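Side-chain contacts in metallophosphoesterase (Clostridium thermocellum, PDB 4J6O), which probably removes 2',3' cyclic or terminal phosphates from the ends of broken RNA, as the manganese-binding phosphatase domain of the bacterial Pnkp-Hen1 repair system: residues V98-K103 / E131-F136; E26-L31 / Y36-V41; R107-Q110 / G114-R117. All coordinates share one frame; numbering follows the deposited sequence. Where two conformers were deposited one is given.

Interaction 1: residues V98-K103 / E131-F136; sequences VKLLRK and EEVKAF
Leu101 and Lys134 carry the closest approach between segments 98-103 and 131-136, with their CA atoms only 5.9 Å apart. The leucine delivers a single methyl: its CD1 lies against the backbone of Lys134, 3.7 Å from Lys134 O and 3.9 Å from Lys134 CA. This reach depends on CG standing anti to the backbone N of Leu101 (chi1 174°), because the bond from CA to CB does not itself point at the other helix. A branched aliphatic residue suits the place, since it can settle on a helix backbone whose polar groups are probably engaged in that helix's own hydrogen bonds.

Beside this close patch the packing is looser. CD2 of Leu100 and CG1 of Val133 come no nearer than 4.5 Å, and both residues also touch other helices: Leu100 turns to Leu115, Thr118 and Leu119 of helix 115-122, while Val133 rests on Met81 of helix 73-86. The remaining, partly exposed side belongs to Lys134, whose CB still touches Leu101 CD1. Its chain then bends at chi3 (72°), and the ammonium NZ makes a weak hydrogen bond to Leu104 O at the end of helix 95-104, where the helix end would probably welcome a positive group. The whole is apolar helix-helix packing in the helical layer of a calcineurin-like alpha/beta phosphoesterase fold.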
ATOM      1  N   VAL A  98       9.779   1.422   1.467  1.00 26.09           N
ATOM      2  CA  VAL A  98      10.932   2.311   1.182  0.70 20.62           C
ATOM      3  C   VAL A  98      12.023   2.106   2.214  1.00 29.67           C
ATOM      4  O   VAL A  98      13.225   2.130   1.895  1.00 29.79           O
ATOM      5  CB  VAL A  98      10.471   3.790   1.116  0.70 19.66           C
ATOM      6  CG1 VAL A  98      11.656   4.783   1.135  0.70 27.65           C
ATOM      7  CG2 VAL A  98       9.645   3.979  -0.142  0.70 21.81           C
ATOM      8  N   LYS A  99      11.627   1.910   3.473  1.00 28.93           N
ATOM      9  CA  LYS A  99      12.651   1.647   4.488  1.00 32.95           C
ATOM     10  C   LYS A  99      13.335   0.310   4.194  1.00 34.81           C
ATOM     11  O   LYS A  99      14.544   0.163   4.383  1.00 35.60           O
ATOM     12  CB  LYS A  99      12.034   1.620   5.873  1.00 27.30           C
ATOM     13  CG  LYS A  99      12.977   1.103   6.960  1.00 41.89           C
ATOM     14  CD  LYS A  99      12.475   1.537   8.335  1.00 40.94           C
ATOM     15  CE  LYS A  99      13.300   0.910   9.436  1.00 45.88           C
ATOM     16  NZ  LYS A  99      12.589   0.983  10.739  1.00 42.74           N
ATOM     17  N   LEU A 100      12.573  -0.682   3.724  1.00 26.57           N
ATOM     18  CA  LEU A 100      13.180  -1.959   3.385  1.00 26.93           C
ATOM     19  C   LEU A 100      14.164  -1.776   2.262  1.00 30.06           C
ATOM     20  O   LEU A 100      15.250  -2.381   2.291  1.00 32.32           O
ATOM     21  CB  LEU A 100      12.130  -2.993   2.949  1.00 28.35           C
ATOM     22  CG  LEU A 100      12.696  -4.299   2.352  1.00 27.62           C
ATOM     23  CD1 LEU A 100      13.508  -5.134   3.338  1.00 33.66           C
ATOM     24  CD2 LEU A 100      11.535  -5.134   1.738  1.00 28.14           C
ATOM     25  N   LEU A 101      13.776  -0.977   1.261  1.00 30.81           N
ATOM     26  CA  LEU A 101      14.696  -0.689   0.134  1.00 29.05           C
ATOM     27  C   LEU A 101      16.005  -0.061   0.617  1.00 33.07           C
ATOM     28  O   LEU A 101      17.100  -0.478   0.181  1.00 32.91           O
ATOM     29  CB  LEU A 101      14.024   0.177  -0.937  1.00 31.56           C
ATOM     30  CG  LEU A 101      14.933   0.664  -2.075  1.00 38.69           C
ATOM     31  CD1 LEU A 101      15.544  -0.496  -2.768  1.00 34.89           C
ATOM     32  CD2 LEU A 101      14.165   1.498  -3.052  1.00 38.23           C
ATOM     33  N   ARG A 102      15.918   0.879   1.559  1.00 34.31           N
ATOM     34  CA  ARG A 102      17.137   1.509   2.105  1.00 30.84           C
ATOM     35  C   ARG A 102      17.993   0.470   2.813  1.00 35.68           C
ATOM     36  O   ARG A 102      19.205   0.506   2.701  1.00 37.45           O
ATOM     37  CB  ARG A 102      16.765   2.626   3.069  1.00 31.36           C
ATOM     38  CG  ARG A 102      16.208   3.797   2.323  1.00 44.58           C
ATOM     39  CD  ARG A 102      15.596   4.848   3.209  1.00 61.86           C
ATOM     40  NE  ARG A 102      15.029   5.890   2.361  1.00 84.32           N
ATOM     41  CZ  ARG A 102      14.051   6.706   2.723  1.00 57.23           C
ATOM     42  NH1 ARG A 102      13.518   6.598   3.936  1.00 65.70           N
ATOM     43  NH2 ARG A 102      13.608   7.623   1.866  1.00 67.94           N
ATOM     44  N   LYS A 103      17.368  -0.471   3.518  1.00 33.24           N
ATOM     45  CA  LYS A 103      18.123  -1.489   4.246  1.00 31.81           C
ATOM     46  C   LYS A 103      18.799  -2.447   3.247  1.00 33.99           C
ATOM     47  O   LYS A 103      19.988  -2.739   3.349  1.00 39.29           O
ATOM     48  CB  LYS A 103      17.194  -2.235   5.222  1.00 36.35           C
ATOM     49  CG  LYS A 103      17.792  -3.469   5.895  1.00 35.70           C
ATOM     50  CD  LYS A 103      18.986  -3.113   6.801  1.00 36.17           C
ATOM     51  CE  LYS A 103      19.561  -4.363   7.426  1.00 48.74           C
ATOM     52  NZ  LYS A 103      20.708  -4.038   8.320  1.00 44.46           N
ATOM     53  N   GLU A 131      17.263  -8.901  -5.666  1.00 60.22           N
ATOM     54  CA  GLU A 131      17.516  -7.777  -6.561  1.00 47.15           C
ATOM     55  C   GLU A 131      16.243  -7.346  -7.297  1.00 41.18           C
ATOM     56  O   GLU A 131      16.040  -6.164  -7.586  1.00 39.17           O
ATOM     57  CB  GLU A 131      18.641  -8.111  -7.557  1.00 58.50           C
ATOM     58  N   GLU A 132      15.395  -8.305  -7.632  1.00 39.76           N
ATOM     59  CA  GLU A 132      14.107  -7.988  -8.242  1.00 38.72           C
ATOM     60  C   GLU A 132      13.245  -7.115  -7.316  1.00 38.79           C
ATOM     61  O   GLU A 132      12.516  -6.226  -7.774  1.00 40.24           O
ATOM     62  CB  GLU A 132      13.378  -9.273  -8.610  1.00 47.05           C
ATOM     63  CG  GLU A 132      12.642  -9.178  -9.906  1.00 58.57           C
ATOM     64  CD  GLU A 132      11.648 -10.292 -10.087  1.00 64.41           C
ATOM     65  OE1 GLU A 132      11.741 -11.297  -9.340  1.00 72.40           O
ATOM     66  OE2 GLU A 132      10.769 -10.150 -10.966  1.00 83.03           O
ATOM     67  N   VAL A 133      13.339  -7.372  -6.013  1.00 34.24           N
ATOM     68  CA  VAL A 133      12.529  -6.650  -5.016  1.00 35.90           C
ATOM     69  C   VAL A 133      13.031  -5.204  -4.941  1.00 32.44           C
ATOM     70  O   VAL A 133      12.260  -4.264  -4.910  1.00 32.58           O
ATOM     71  CB  VAL A 133      12.589  -7.353  -3.631  1.00 36.06           C
ATOM     72  CG1 VAL A 133      12.058  -6.450  -2.524  1.00 35.28           C
ATOM     73  CG2 VAL A 133      11.819  -8.704  -3.664  1.00 34.14           C
ATOM     74  N   LYS A 134      14.350  -5.051  -4.955  1.00 34.42           N
ATOM     75  CA  LYS A 134      14.980  -3.726  -4.914  1.00 34.18           C
ATOM     76  C   LYS A 134      14.594  -2.900  -6.114  1.00 37.89           C
ATOM     77  O   LYS A 134      14.231  -1.729  -5.987  1.00 35.98           O
ATOM     78  CB  LYS A 134      16.508  -3.865  -4.838  1.00 34.33           C
ATOM     79  CG  LYS A 134      16.962  -4.511  -3.523  1.00 33.42           C
ATOM     80  CD  LYS A 134      18.499  -4.754  -3.483  1.00 36.26           C
ATOM     81  CE  LYS A 134      19.315  -3.481  -3.324  1.00 55.88           C
ATOM     82  NZ  LYS A 134      20.787  -3.786  -3.481  1.00 47.49           N
ATOM     83  N   ALA A 135      14.626  -3.524  -7.286  1.00 34.39           N
ATOM     84  CA  ALA A 135      14.276  -2.832  -8.516  1.00 45.50           C
ATOM     85  C   ALA A 135      12.801  -2.455  -8.496  1.00 34.43           C
ATOM     86  O   ALA A 135      12.422  -1.363  -8.905  1.00 33.47           O
ATOM     87  CB  ALA A 135      14.586  -3.704  -9.710  1.00 47.52           C
ATOM     88  N   PHE A 136      11.974  -3.362  -7.986  1.00 33.47           N
ATOM     89  CA  PHE A 136      10.562  -3.099  -7.894  1.00 32.20           C
ATOM     90  C   PHE A 136      10.254  -1.920  -6.982  1.00 35.02           C
ATOM     91  O   PHE A 136       9.454  -1.062  -7.330  1.00 29.81           O
ATOM     92  CB  PHE A 136       9.825  -4.323  -7.379  1.00 29.35           C
ATOM     93  CG  PHE A 136       8.390  -4.074  -7.098  1.00 27.84           C
ATOM     94  CD1 PHE A 136       7.513  -3.884  -8.150  1.00 34.33           C
ATOM     95  CD2 PHE A 136       7.893  -4.111  -5.797  1.00 31.39           C
ATOM     96  CE1 PHE A 136       6.171  -3.693  -7.924  1.00 33.35           C
ATOM     97  CE2 PHE A 136       6.550  -3.910  -5.565  1.00 25.54           C
ATOM     98  CZ  PHE A 136       5.697  -3.688  -6.618  1.00 35.74           C
TER

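Interaction 2: residues E26-L31 / Y36-V41; sequences ELKMLL and YLIEEV
The ring of Tyr36 receives Leu31 O at its edge, in the ring plane, with the oxygen 3.4 Å from CD1 of the tyrosine. Beside it, Leu31 CD2 packs 4.0 Å from the same Tyr36 CD1, the two side chains running at a slant to each other. Other parts of the ring meet residues from beyond the two segments: His54 forms an edge-to-face pair with it, and Val52 and Val60 add aliphatic contacts. An aromatic residue suits this place because its C-H edge tolerates a carbonyl oxygen while its carbon surface fits an apolar interior, and its hydroxyl OH reaches a hydrogen bond with Asp15 OD2.

Leu31 O is also held by the backbone. Tyr36 N donates to it over 3.0 Å, a moderately bent bond (145° at the hydrogen) with the donor tilted 33° from the carbonyl plane. This ties the last part of helix 24-33 to the chain leading into strand 37-40.

Further along, Ile38 CD1 packs on the helix, 3.8 Å from Lys28 CG. The same Ile38 methyl lies 4.2 Å from Leu31 CB. An extended chi2 of 164° carries it that far. Of the Lys28 side chain, the aliphatic part does the touching; its NZ pairs with Glu32. The chemistry thus divides cleanly: one backbone bond fixes the turn from helix to strand, aliphatic and aromatic carbon packs between them, and the lysine charge is dealt with on the helix itself.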
ATOM      1  N   GLU A  26      -4.871 -13.668   3.312  1.00 22.57           N
ATOM      2  CA  GLU A  26      -6.013 -12.762   3.298  1.00 19.52           C
ATOM      3  C   GLU A  26      -6.042 -12.027   1.968  1.00 23.11           C
ATOM      4  O   GLU A  26      -7.101 -11.740   1.451  1.00 22.86           O
ATOM      5  CB  GLU A  26      -5.936 -11.715   4.408  1.00 18.40           C
ATOM      6  CG  GLU A  26      -6.227 -12.270   5.834  1.00 23.91           C
ATOM      7  CD  GLU A  26      -5.074 -13.018   6.443  1.00 23.29           C
ATOM      8  OE1 GLU A  26      -3.957 -13.080   5.888  1.00 22.43           O
ATOM      9  OE2 GLU A  26      -5.288 -13.582   7.541  1.00 25.73           O
ATOM     10  N   LEU A  27      -4.870 -11.677   1.479  1.00 21.85           N
ATOM     11  CA  LEU A  27      -4.770 -11.068   0.130  1.00 19.14           C
ATOM     12  C   LEU A  27      -5.358 -11.987  -0.949  1.00 24.37           C
ATOM     13  O   LEU A  27      -6.123 -11.529  -1.790  1.00 22.64           O
ATOM     14  CB  LEU A  27      -3.305 -10.684  -0.173  1.00 20.39           C
ATOM     15  CG  LEU A  27      -3.118 -10.114  -1.582  1.00 21.64           C
ATOM     16  CD1 LEU A  27      -4.014  -8.898  -1.869  1.00 18.42           C
ATOM     17  CD2 LEU A  27      -1.616  -9.784  -1.808  1.00 21.24           C
ATOM     18  N   LYS A  28      -5.001 -13.265  -0.900  1.00 23.57           N
ATOM     19  CA  LYS A  28      -5.515 -14.205  -1.881  1.00 23.15           C
ATOM     20  C   LYS A  28      -7.023 -14.303  -1.749  1.00 25.80           C
ATOM     21  O   LYS A  28      -7.732 -14.260  -2.769  1.00 26.10           O
ATOM     22  CB  LYS A  28      -4.850 -15.546  -1.691  1.00 26.54           C
ATOM     23  CG  LYS A  28      -5.392 -16.667  -2.593  1.00 32.80           C
ATOM     24  CD  LYS A  28      -4.702 -17.975  -2.309  1.00 34.67           C
ATOM     25  CE  LYS A  28      -5.047 -19.015  -3.394  1.00 52.67           C
ATOM     26  NZ  LYS A  28      -6.418 -19.494  -3.166  1.00 52.80           N
ATOM     27  N   MET A  29      -7.524 -14.421  -0.504  1.00 24.73           N
ATOM     28  CA  MET A  29      -8.970 -14.461  -0.259  1.00 24.61           C
ATOM     29  C   MET A  29      -9.678 -13.223  -0.815  1.00 21.79           C
ATOM     30  O   MET A  29     -10.725 -13.340  -1.473  1.00 26.82           O
ATOM     31  CB  MET A  29      -9.269 -14.638   1.253  1.00 26.89           C
ATOM     32  CG  MET A  29      -8.940 -15.998   1.797  1.00 33.68           C
ATOM     33  SD  MET A  29      -8.956 -15.966   3.619  1.00 39.69           S
ATOM     34  CE  MET A  29     -10.741 -16.042   3.893  1.00 56.02           C
ATOM     35  N   LEU A  30      -9.077 -12.039  -0.586  1.00 20.96           N
ATOM     36  CA  LEU A  30      -9.727 -10.810  -0.981  1.00 20.07           C
ATOM     37  C   LEU A  30      -9.763 -10.702  -2.515  1.00 25.16           C
ATOM     38  O   LEU A  30     -10.766 -10.315  -3.122  1.00 22.33           O
ATOM     39  CB  LEU A  30      -8.994  -9.596  -0.348  1.00 19.91           C
ATOM     40  CG  LEU A  30      -9.543  -8.249  -0.761  1.00 18.02           C
ATOM     41  CD1 LEU A  30     -11.023  -8.081  -0.401  1.00 23.70           C
ATOM     42  CD2 LEU A  30      -8.699  -7.223   0.035  1.00 17.70           C
ATOM     43  N   LEU A  31      -8.641 -10.992  -3.153  1.00 21.11           N
ATOM     44  CA  LEU A  31      -8.616 -10.959  -4.629  1.00 21.58           C
ATOM     45  C   LEU A  31      -9.647 -11.928  -5.208  1.00 23.51           C
ATOM     46  O   LEU A  31     -10.380 -11.587  -6.154  1.00 25.52           O
ATOM     47  CB  LEU A  31      -7.205 -11.273  -5.124  1.00 23.53           C
ATOM     48  CG  LEU A  31      -6.109 -10.187  -4.919  1.00 23.71           C
ATOM     49  CD1 LEU A  31      -4.709 -10.699  -5.197  1.00 25.52           C
ATOM     50  CD2 LEU A  31      -6.405  -8.930  -5.734  1.00 23.29           C
ATOM     51  N   TYR A  36     -10.954 -11.917  -9.058  1.00 32.42           N
ATOM     52  CA  TYR A  36      -9.678 -12.229  -9.684  1.00 27.51           C
ATOM     53  C   TYR A  36      -9.432 -13.712  -9.617  1.00 31.15           C
ATOM     54  O   TYR A  36      -9.902 -14.392  -8.717  1.00 33.46           O
ATOM     55  CB  TYR A  36      -8.484 -11.456  -9.056  1.00 26.08           C
ATOM     56  CG  TYR A  36      -8.635  -9.963  -9.243  1.00 27.65           C
ATOM     57  CD1 TYR A  36      -9.401  -9.218  -8.353  1.00 26.97           C
ATOM     58  CD2 TYR A  36      -8.043  -9.314 -10.325  1.00 25.84           C
ATOM     59  CE1 TYR A  36      -9.598  -7.877  -8.553  1.00 23.68           C
ATOM     60  CE2 TYR A  36      -8.209  -7.965 -10.515  1.00 28.37           C
ATOM     61  CZ  TYR A  36      -8.990  -7.261  -9.617  1.00 22.31           C
ATOM     62  OH  TYR A  36      -9.190  -5.911  -9.832  1.00 26.91           O
ATOM     63  N   LEU A  37      -8.660 -14.191 -10.584  1.00 37.58           N
ATOM     64  CA  LEU A  37      -8.316 -15.586 -10.723  1.00 31.79           C
ATOM     65  C   LEU A  37      -6.816 -15.659 -10.564  1.00 33.74           C
ATOM     66  O   LEU A  37      -6.075 -14.986 -11.288  1.00 34.92           O
ATOM     67  CB  LEU A  37      -8.676 -16.018 -12.139  1.00 38.66           C
ATOM     68  CG  LEU A  37     -10.147 -15.740 -12.414  1.00 38.30           C
ATOM     69  CD1 LEU A  37     -10.395 -15.789 -13.897  1.00 67.51           C
ATOM     70  CD2 LEU A  37     -10.986 -16.773 -11.668  1.00 47.89           C
ATOM     71  N   ILE A  38      -6.367 -16.451  -9.597  1.00 38.01           N
ATOM     72  CA  ILE A  38      -4.944 -16.551  -9.318  1.00 32.93           C
ATOM     73  C   ILE A  38      -4.464 -17.928  -9.696  1.00 44.78           C
ATOM     74  O   ILE A  38      -4.966 -18.951  -9.217  1.00 43.53           O
ATOM     75  CB  ILE A  38      -4.637 -16.300  -7.825  1.00 30.36           C
ATOM     76  CG1 ILE A  38      -5.093 -14.926  -7.402  1.00 29.25           C
ATOM     77  CG2 ILE A  38      -3.138 -16.487  -7.540  1.00 34.11           C
ATOM     78  CD1 ILE A  38      -5.142 -14.844  -5.944  1.00 35.72           C
ATOM     79  N   GLU A  39      -3.509 -17.947 -10.604  1.00 37.33           N
ATOM     80  CA  GLU A  39      -2.951 -19.184 -11.085  1.00 41.25           C
ATOM     81  C   GLU A  39      -1.599 -19.315 -10.443  1.00 74.30           C
ATOM     82  O   GLU A  39      -0.795 -18.377 -10.455  1.00 42.30           O
ATOM     83  CB  GLU A  39      -2.822 -19.147 -12.607  1.00 39.98           C
ATOM     84  CG  GLU A  39      -2.134 -20.375 -13.194  1.00 85.05           C
ATOM     85  CD  GLU A  39      -1.840 -20.260 -14.710  1.00 85.09           C
ATOM     86  OE1 GLU A  39      -1.884 -19.129 -15.271  1.00 44.20           O
ATOM     87  OE2 GLU A  39      -1.549 -21.308 -15.329  1.00108.23           O
ATOM     88  N   GLU A  40      -1.378 -20.456  -9.806  1.00 51.14           N
ATOM     89  CA  GLU A  40      -0.039 -20.808  -9.389  1.00 45.48           C
ATOM     90  C   GLU A  40       0.575 -21.406 -10.642  1.00 52.17           C
ATOM     91  O   GLU A  40       0.156 -22.463 -11.104  1.00 55.66           O
ATOM     92  CB  GLU A  40      -0.041 -21.822  -8.233  1.00 54.57           C
ATOM     93  CG  GLU A  40       0.181 -21.231  -6.850  1.00 67.80           C
ATOM     94  CD  GLU A  40       0.429 -22.316  -5.808  1.00 78.97           C
ATOM     95  OE1 GLU A  40       1.532 -22.331  -5.209  1.00 84.17           O
ATOM     96  OE2 GLU A  40      -0.477 -23.164  -5.607  1.00 94.20           O
ATOM     97  N   VAL A  41       1.548 -20.698 -11.199  1.00 52.94           N
ATOM     98  CA  VAL A  41       2.196 -21.092 -12.443  1.00 44.37           C
ATOM     99  C   VAL A  41       3.110 -22.308 -12.297  1.00 38.81           C
ATOM    100  O   VAL A  41       3.940 -22.353 -11.389  1.00 61.74           O
ATOM    101  CB  VAL A  41       3.080 -19.957 -12.995  1.00 40.23           C
ATOM    102  CG1 VAL A  41       3.724 -20.414 -14.283  1.00 39.69           C
ATOM    103  CG2 VAL A  41       2.273 -18.679 -13.229  1.00 52.28           C
TER

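Interaction 3: residues R107-Q110 / G114-R117; sequences RDVQ and GLDR
The loop that leaves helix 95-104 folds back here on the first turn of helix 115-122, and Val109 meets Leu115 where they come together. CG2 of Val109 and CD2 of Leu115 are 3.8 Å apart, methyl against methyl, the two side chains crossing at about a right angle. The same Leu115 CD2 lies 3.9 Å from Gln110 O, so one leucine methyl meets both a valine methyl and a carbonyl oxygen. In Val109 the touching methyl sits between the backbone N and the carbonyl carbon, CG1 being at chi1 -50°. Valine suits this position because its short, branched side chain offers apolar surface close to the backbone; the longer leucine side chain reaches it from the helix. Gln110 instead directs its CB away from the helix, and an amide side chain fits that exposed position.

Each segment is shaped locally. Asp108 is the centre of an inverse gamma turn, closed by a weak bond from Val109 N to Arg107 O. Gly114 occupies the N-cap position with a positive phi of 97°, a conformation easily adopted without a CB. Just after it, Arg117 NE forms a salt bridge with Asp116 OD2 at 3.1 Å, on the syn side though 30° out of the carboxylate plane. An acidic residue in a first helical turn is also probably welcomed by the helix dipole.

The aliphatic part of Lys99 and Leu100 of helix 95-104 extend the apolar patch. Between the two segments themselves, then, cohesion is purely van der Waals, and a polar bond from the preceding helix, Lys99 NZ to Gln110 O, helps hold the loop.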
ATOM      1  N   ARG A 107      21.797   0.591   3.972  1.00 45.83           N
ATOM      2  CA  ARG A 107      21.705   1.518   5.100  1.00 43.88           C
ATOM      3  C   ARG A 107      21.431   0.781   6.411  1.00 40.88           C
ATOM      4  O   ARG A 107      20.611  -0.168   6.462  1.00 43.27           O
ATOM      5  CB  ARG A 107      20.664   2.601   4.859  1.00 40.77           C
ATOM      6  CG  ARG A 107      20.590   3.588   5.986  1.00 46.44           C
ATOM      7  CD  ARG A 107      19.638   4.687   5.628  1.00 69.20           C
ATOM      8  NE  ARG A 107      20.041   5.340   4.387  1.00 75.66           N
ATOM      9  CZ  ARG A 107      19.332   6.293   3.788  1.00 87.35           C
ATOM     10  NH1 ARG A 107      18.183   6.689   4.324  1.00 76.39           N
ATOM     11  NH2 ARG A 107      19.770   6.849   2.659  1.00 74.41           N
ATOM     12  N   ASP A 108      22.094   1.200   7.479  1.00 43.18           N
ATOM     13  CA  ASP A 108      21.984   0.472   8.732  1.00 43.44           C
ATOM     14  C   ASP A 108      20.802   0.994   9.532  1.00 62.50           C
ATOM     15  O   ASP A 108      20.976   1.635  10.562  1.00 59.25           O
ATOM     16  CB  ASP A 108      23.285   0.630   9.531  1.00 56.31           C
ATOM     17  CG  ASP A 108      23.467  -0.453  10.587  1.00 83.36           C
ATOM     18  OD1 ASP A 108      22.513  -1.236  10.835  1.00 85.43           O
ATOM     19  OD2 ASP A 108      24.571  -0.512  11.183  1.00 99.72           O
ATOM     20  N   VAL A 109      19.593   0.714   9.050  1.00 44.37           N
ATOM     21  CA  VAL A 109      18.371   1.262   9.648  1.00 41.46           C
ATOM     22  C   VAL A 109      17.952   0.488  10.888  1.00 57.38           C
ATOM     23  O   VAL A 109      18.367  -0.659  11.097  1.00 42.18           O
ATOM     24  CB  VAL A 109      17.202   1.215   8.665  1.00 43.67           C
ATOM     25  CG1 VAL A 109      17.592   1.811   7.321  1.00 46.03           C
ATOM     26  CG2 VAL A 109      16.675  -0.235   8.491  1.00 40.80           C
ATOM     27  N   GLN A 110      17.112   1.102  11.707  1.00 43.16           N
ATOM     28  CA  GLN A 110      16.621   0.442  12.905  0.52 45.18           C
ATOM     29  C   GLN A 110      15.714  -0.726  12.546  1.00 41.57           C
ATOM     30  O   GLN A 110      14.795  -0.572  11.743  1.00 42.41           O
ATOM     31  CB  GLN A 110      15.834   1.425  13.753  0.52 47.22           C
ATOM     32  CG  GLN A 110      16.682   2.544  14.313  0.52 71.80           C
ATOM     33  CD  GLN A 110      15.919   3.374  15.316  0.52 57.88           C
ATOM     34  OE1 GLN A 110      14.682   3.333  15.357  0.52 45.90           O
ATOM     35  NE2 GLN A 110      16.644   4.126  16.134  0.52 60.22           N
ATOM     36  N   GLY A 114       8.350  -4.786  12.743  1.00 30.91           N
ATOM     37  CA  GLY A 114       8.118  -5.900  11.821  1.00 30.25           C
ATOM     38  C   GLY A 114       9.169  -6.142  10.762  1.00 33.96           C
ATOM     39  O   GLY A 114       9.069  -7.115  10.008  1.00 27.14           O
ATOM     40  N   LEU A 115      10.158  -5.252  10.667  1.00 28.12           N
ATOM     41  CA  LEU A 115      11.182  -5.416   9.639  1.00 30.76           C
ATOM     42  C   LEU A 115      11.982  -6.697   9.851  1.00 33.02           C
ATOM     43  O   LEU A 115      12.443  -7.332   8.895  1.00 33.02           O
ATOM     44  CB  LEU A 115      12.113  -4.180   9.560  1.00 25.59           C
ATOM     45  CG  LEU A 115      13.306  -4.268   8.590  1.00 30.68           C
ATOM     46  CD1 LEU A 115      12.896  -4.503   7.139  1.00 34.27           C
ATOM     47  CD2 LEU A 115      14.044  -2.953   8.685  1.00 32.30           C
ATOM     48  N   ASP A 116      12.128  -7.096  11.103  1.00 32.33           N
ATOM     49  CA  ASP A 116      12.826  -8.338  11.403  1.00 33.60           C
ATOM     50  C   ASP A 116      12.146  -9.492  10.662  1.00 37.48           C
ATOM     51  O   ASP A 116      12.826 -10.368  10.136  1.00 36.71           O
ATOM     52  CB  ASP A 116      12.863  -8.626  12.905  1.00 35.87           C
ATOM     53  CG  ASP A 116      11.470  -8.927  13.478  1.00 36.14           C
ATOM     54  OD1 ASP A 116      10.553  -8.121  13.247  1.00 37.19           O
ATOM     55  OD2 ASP A 116      11.310  -9.967  14.158  1.00 61.80           O
ATOM     56  N   ARG A 117      10.813  -9.488  10.616  1.00 32.03           N
ATOM     57  CA  ARG A 117      10.151 -10.601   9.957  1.00 31.35           C
ATOM     58  C   ARG A 117      10.453 -10.587   8.466  1.00 34.42           C
ATOM     59  O   ARG A 117      10.655 -11.625   7.881  1.00 33.25           O
ATOM     60  CB  ARG A 117       8.612 -10.578  10.116  1.00 28.65           C
ATOM     61  CG  ARG A 117       8.109 -10.403  11.529  1.00 32.20           C
ATOM     62  CD  ARG A 117       8.610 -11.512  12.406  1.00 45.09           C
ATOM     63  NE  ARG A 117       8.450 -11.223  13.831  1.00 46.67           N
ATOM     64  CZ  ARG A 117       7.323 -11.389  14.518  1.00 55.58           C
ATOM     65  NH1 ARG A 117       6.215 -11.828  13.919  1.00 39.49           N
ATOM     66  NH2 ARG A 117       7.301 -11.110  15.814  1.00 56.68           N
TER

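Interactions 1 and 3 are neighbours, their centres about 12 Å apart, and are joined through helix 95-104. Arg102 O lies 2.9 Å from Arg107 N, a probable hydrogen bond where the helix passes into the loop, and Lys99 CE packs 3.7 Å from Val109 CG2. The side chains of Leu100 and Leu115, which touch each other, are each about 12 Å from the bound manganese, too far to be ligands. Interaction 2 stands apart, its centre about 24 Å from that of interaction 1 and 28 Å from that of interaction 3. Its helix 24-33 follows the manganese-site residues Asp19 and His21; Asp65 is the third protein residue seen at the site.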